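Local coordinates for putative sugar binding protein (Salmonella enterica subsp. enterica serovar Typhimurium, PDB 3KNZ), which probably binds carbohydrate derivatives through SIS-type folds and may take part in amino-sugar metabolism, though its true substrate is not settled, at residues A[224-229]-A[274-279]; A[256-261]-A[284-289]. All coordinates share one frame; numbering follows the deposited sequence.

Contact 1 of 2, residues A[224-229]-A[274-279]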
# COMPACT_ATOMS: atom_id res chain seq x y z
N ALA A 224 17.93 12.86 -12.28
CA ALA A 224 17.64 11.49 -12.75
C ALA A 224 16.27 10.98 -12.31
O ALA A 224 15.55 10.35 -13.09
CB ALA A 224 18.72 10.53 -12.26
N ASP A 225 15.95 11.22 -11.05
CA ASP A 225 14.68 10.81 -10.49
C ASP A 225 14.35 11.69 -9.29
O ASP A 225 15.24 12.23 -8.62
CB ASP A 225 14.70 9.34 -10.07
CG ASP A 225 15.64 9.07 -8.91
OD1 ASP A 225 16.61 9.83 -8.73
OD2 ASP A 225 15.41 8.10 -8.18
N ILE A 226 13.06 11.83 -9.03
CA ILE A 226 12.59 12.70 -7.99
C ILE A 226 11.91 11.90 -6.90
O ILE A 226 11.16 10.98 -7.19
CB ILE A 226 11.59 13.72 -8.57
CG1 ILE A 226 12.28 14.53 -9.69
CG2 ILE A 226 11.03 14.62 -7.47
CD1 ILE A 226 11.34 15.39 -10.53
N ARG A 227 12.19 12.24 -5.65
CA ARG A 227 11.59 11.57 -4.52
C ARG A 227 10.87 12.63 -3.69
O ARG A 227 11.43 13.70 -3.41
CB ARG A 227 12.68 10.90 -3.69
CG ARG A 227 13.66 10.04 -4.49
CD ARG A 227 13.04 8.76 -5.00
NE ARG A 227 13.97 8.02 -5.85
CZ ARG A 227 13.80 6.76 -6.26
NH1 ARG A 227 12.74 6.07 -5.88
NH2 ARG A 227 14.71 6.18 -7.02
N LEU A 228 9.64 12.34 -3.31
CA LEU A 228 8.84 13.26 -2.51
C LEU A 228 8.62 12.64 -1.15
O LEU A 228 8.36 11.45 -1.06
CB LEU A 228 7.46 13.46 -3.16
CG LEU A 228 7.45 13.72 -4.65
CD1 LEU A 228 6.03 14.05 -5.09
CD2 LEU A 228 8.41 14.83 -5.00
N THR A 229 8.71 13.44 -0.10
CA THR A 229 8.46 12.92 1.24
C THR A 229 7.63 13.91 2.03
O THR A 229 7.51 15.08 1.68
CB THR A 229 9.76 12.64 2.02
OG1 THR A 229 9.45 11.88 3.21
CG2 THR A 229 10.45 13.94 2.40
N ALA A 274 16.66 13.92 -6.53
CA ALA A 274 16.17 15.22 -6.08
C ALA A 274 15.10 14.94 -5.05
O ALA A 274 14.28 14.03 -5.21
CB ALA A 274 15.59 16.03 -7.23
N LEU A 275 15.12 15.70 -3.96
CA LEU A 275 14.15 15.52 -2.91
C LEU A 275 13.24 16.74 -2.84
O LEU A 275 13.71 17.88 -2.88
CB LEU A 275 14.84 15.33 -1.56
CG LEU A 275 13.93 15.04 -0.36
CD1 LEU A 275 13.20 13.72 -0.57
CD2 LEU A 275 14.73 15.00 0.93
N ILE A 276 11.94 16.49 -2.78
CA ILE A 276 10.97 17.53 -2.54
C ILE A 276 10.36 17.08 -1.24
O ILE A 276 9.89 15.95 -1.11
CB ILE A 276 9.91 17.65 -3.64
CG1 ILE A 276 10.56 18.07 -4.97
CG2 ILE A 276 8.86 18.68 -3.23
CD1 ILE A 276 9.61 18.17 -6.15
N MSE A 277 10.40 17.96 -0.25
CA MSE A 277 9.95 17.62 1.08
C MSE A 277 8.87 18.60 1.49
O MSE A 277 8.97 19.80 1.20
CB MSE A 277 11.14 17.73 2.03
CG MSE A 277 11.01 16.96 3.32
SE MSE A 277 12.58 17.25 4.45
CE MSE A 277 13.95 17.28 3.08
N LEU A 278 7.83 18.08 2.13
CA LEU A 278 6.73 18.89 2.63
C LEU A 278 6.95 19.13 4.12
O LEU A 278 7.04 18.17 4.90
CB LEU A 278 5.39 18.20 2.41
CG LEU A 278 5.05 17.85 0.96
CD1 LEU A 278 3.67 17.19 0.84
CD2 LEU A 278 5.13 19.10 0.08
N ASP A 279 7.06 20.40 4.50
CA ASP A 279 7.26 20.78 5.90
C ASP A 279 6.11 21.65 6.38
O ASP A 279 6.24 22.87 6.45
CB ASP A 279 8.58 21.53 6.09
CG ASP A 279 9.80 20.66 5.91
OD1 ASP A 279 10.25 20.48 4.75
OD2 ASP A 279 10.34 20.19 6.93
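Across the two strands the flat groups that meet are the peptide units of Arg227, Ala274 and Ile276, N-H to C=O; neither strand puts an aromatic ring into this contact. Ile226, Leu228, Ala274 and Ile276 project from one face of the resulting sheet; Arg227, Thr229, Leu275 and Met277 line the other. The two strands run parallel, 4.7 Å apart at closest approach, with their directions 22° apart. Five backbone hydrogen bonds zip them together. Arg227 sits in the middle of the ladder: its N donates to Ala274 O at 2.8 Å and its O accepts from Ile276 N at 2.9 Å. The last rung is Leu278 N to Thr229 O, at 3.1 Å.

On the aliphatic face, Leu228 and Ile276 stand side by side, CD2 of Leu228 lying 3.5 Å from CB of Ile276. The tip of Ile276, CD1, slants over to CG2 of Ile226 at 4.0 Å. Helix 235-249 covers Ile226 and Leu228. On the face of Arg227, Thr229, Leu275 and Met277, the Thr229 methyl CG2 lies alongside CG of Met277, a selenomethionine. Thr229 OG1 lies anti to the backbone N (chi1 -168°), which puts CG2 between N and the carbonyl carbon, beside Met277. Helix 284-296 packs on Leu275 and Met277.

These are strands 225-230 and 273-278, neighbours in a five-stranded parallel sheet of order 2-1-3-4-5 with helices on both faces, an alpha-beta-alpha sandwich consistent with a second SIS-type domain, as in the GlmS-related family.

Contact 2 of 2, residues A[256-261]-A[284-289]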
# COMPACT_ATOMS: atom_id res chain seq x y z
N TYR A 256 7.13 9.10 -0.39
CA TYR A 256 7.25 8.29 0.80
C TYR A 256 6.78 9.02 2.04
O TYR A 256 6.79 10.25 2.09
CB TYR A 256 8.72 7.92 1.02
CG TYR A 256 9.39 7.26 -0.15
CD1 TYR A 256 9.81 8.01 -1.25
CD2 TYR A 256 9.65 5.90 -0.16
CE1 TYR A 256 10.43 7.42 -2.32
CE2 TYR A 256 10.27 5.30 -1.23
CZ TYR A 256 10.66 6.06 -2.31
OH TYR A 256 11.29 5.47 -3.37
N GLU A 257 6.36 8.26 3.05
CA GLU A 257 6.08 8.86 4.34
C GLU A 257 7.49 9.09 4.92
O GLU A 257 8.40 8.29 4.67
CB GLU A 257 5.23 7.95 5.22
CG GLU A 257 4.94 8.52 6.62
CD GLU A 257 6.06 8.30 7.62
OE1 GLU A 257 6.69 7.21 7.60
OE2 GLU A 257 6.31 9.19 8.46
N PHE A 258 7.68 10.18 5.66
CA PHE A 258 9.02 10.55 6.14
C PHE A 258 9.86 9.45 6.79
O PHE A 258 10.99 9.22 6.37
CB PHE A 258 8.95 11.76 7.08
CG PHE A 258 10.29 12.21 7.58
CD1 PHE A 258 11.18 12.84 6.73
CD2 PHE A 258 10.67 12.01 8.89
CE1 PHE A 258 12.42 13.25 7.18
CE2 PHE A 258 11.91 12.42 9.34
CZ PHE A 258 12.78 13.04 8.49
N GLU A 259 9.33 8.80 7.82
CA GLU A 259 10.09 7.77 8.54
C GLU A 259 10.34 6.52 7.72
O GLU A 259 11.39 5.89 7.84
CB GLU A 259 9.41 7.42 9.86
CG GLU A 259 9.28 8.60 10.83
CD GLU A 259 10.61 9.12 11.33
OE1 GLU A 259 11.64 8.41 11.18
OE2 GLU A 259 10.63 10.25 11.87
N GLU A 260 9.38 6.15 6.88
CA GLU A 260 9.59 5.02 5.99
C GLU A 260 10.77 5.35 5.10
O GLU A 260 11.62 4.50 4.82
CB GLU A 260 8.34 4.75 5.15
CG GLU A 260 7.17 4.28 5.96
CD GLU A 260 7.48 3.02 6.71
OE1 GLU A 260 7.87 2.04 6.06
OE2 GLU A 260 7.32 3.01 7.95
N PHE A 261 10.82 6.61 4.66
CA PHE A 261 11.88 7.12 3.82
C PHE A 261 13.24 7.02 4.51
O PHE A 261 14.19 6.50 3.94
CB PHE A 261 11.59 8.56 3.41
CG PHE A 261 12.62 9.14 2.50
CD1 PHE A 261 12.64 8.80 1.16
CD2 PHE A 261 13.56 10.03 2.98
CE1 PHE A 261 13.59 9.34 0.32
CE2 PHE A 261 14.50 10.56 2.14
CZ PHE A 261 14.51 10.21 0.80
N ALA A 284 12.21 18.83 13.91
CA ALA A 284 13.63 18.62 14.11
C ALA A 284 14.18 17.54 13.19
O ALA A 284 15.19 17.75 12.53
CB ALA A 284 13.90 18.27 15.57
N ARG A 285 13.51 16.40 13.15
CA ARG A 285 13.98 15.29 12.31
C ARG A 285 14.02 15.61 10.81
O ARG A 285 14.94 15.20 10.11
CB ARG A 285 13.16 14.02 12.58
CG ARG A 285 13.42 13.42 13.95
CD ARG A 285 12.60 12.17 14.23
NE ARG A 285 12.87 11.06 13.31
CZ ARG A 285 13.90 10.22 13.41
NH1 ARG A 285 14.83 10.37 14.35
NH2 ARG A 285 14.04 9.23 12.53
N GLN A 286 13.03 16.35 10.31
CA GLN A 286 13.03 16.70 8.90
C GLN A 286 14.17 17.66 8.59
O GLN A 286 14.82 17.55 7.54
CB GLN A 286 11.67 17.25 8.44
CG GLN A 286 10.58 16.19 8.54
CD GLN A 286 9.37 16.45 7.65
OE1 GLN A 286 9.26 17.48 6.98
NE2 GLN A 286 8.45 15.49 7.63
N ASP A 287 14.43 18.61 9.49
CA ASP A 287 15.53 19.56 9.32
C ASP A 287 16.85 18.82 9.29
O ASP A 287 17.72 19.13 8.49
CB ASP A 287 15.56 20.59 10.44
CG ASP A 287 14.51 21.66 10.29
OD1 ASP A 287 13.90 21.76 9.20
OD2 ASP A 287 14.31 22.40 11.27
N ARG A 288 17.00 17.86 10.19
CA ARG A 288 18.21 17.08 10.26
C ARG A 288 18.43 16.34 8.94
O ARG A 288 19.52 16.35 8.39
CB ARG A 288 18.10 16.06 11.40
CG ARG A 288 19.38 15.31 11.72
CD ARG A 288 20.27 16.10 12.67
NE ARG A 288 21.52 15.39 12.94
CZ ARG A 288 22.72 15.73 12.46
NH1 ARG A 288 22.87 16.82 11.70
NH2 ARG A 288 23.78 15.00 12.77
N LEU A 289 17.39 15.71 8.41
CA LEU A 289 17.53 15.00 7.16
C LEU A 289 17.94 15.93 6.04
O LEU A 289 18.80 15.59 5.23
CB LEU A 289 16.24 14.27 6.76
CG LEU A 289 16.39 13.43 5.47
CD1 LEU A 289 17.43 12.32 5.65
CD2 LEU A 289 15.09 12.82 5.02
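Glu259 and Arg285 form a two-pronged salt bridge, the guanidinium side-on: Arg285 NE meets Glu259 OE2 at 2.8 Å and Arg285 NH2 meets Glu259 OE1 at 2.9 Å. Both oxygens use their syn lone pairs, and the two groups are nearly coplanar, their planes 29° apart. Arg285 reaches this position through a bend at chi3 (62°).

Beside the ion pair, Gln286 CG sits over one face of the Phe258 ring in a CH-pi contact, 3.7 Å from the centroid and almost on the ring normal. Leu289 CD2 fits between the two phenylalanines, 3.5 Å from Phe258 CE1 and 3.7 Å from Phe261 CE2, where it lies at the ring edge.

One shell out, the Glu257 carboxylate N-caps helix 258-263, its OE1 accepting from Glu260 N at 3.0 Å and OE2 from Glu259 N. Asp283 OD1 accepts a hydrogen bond from Gln286 N in the first turn of helix 284-296. Leu111 and Ser112 of the second subunit pack on Arg285 and Glu259.

The paired bonds set the carboxylate and guanidinium rotations and tie the first turns of the two helices together, next to apolar contacts of Phe258, Phe261 and Leu289. The Glu259 carboxylate probably offsets the positive charge of Arg285 beside the subunit interface.

The two contacts lie with centres 11 Å apart and share one sheet. Strand 225-230 uses one edge for contact 1 and the other for strand 253-257, which leads into contact 2; Leu228 O and Tyr256 N, 2.7 Å apart, probably form a hydrogen bond there. Segment 256-261 falls between the two strands of contact 1 in the chain, and helix 284-296 follows strand 273-278, so the segments alternate. Thr229 touches both Phe258 and Phe261, and Met277 touches Gln286, joining the Thr229 and Met277 face of contact 1 to the apolar core of contact 2. No sugar is bound; an imidazole, probably from the crystallisation liquor, sits about 3 Å from the nearest Arg227 side-chain atom.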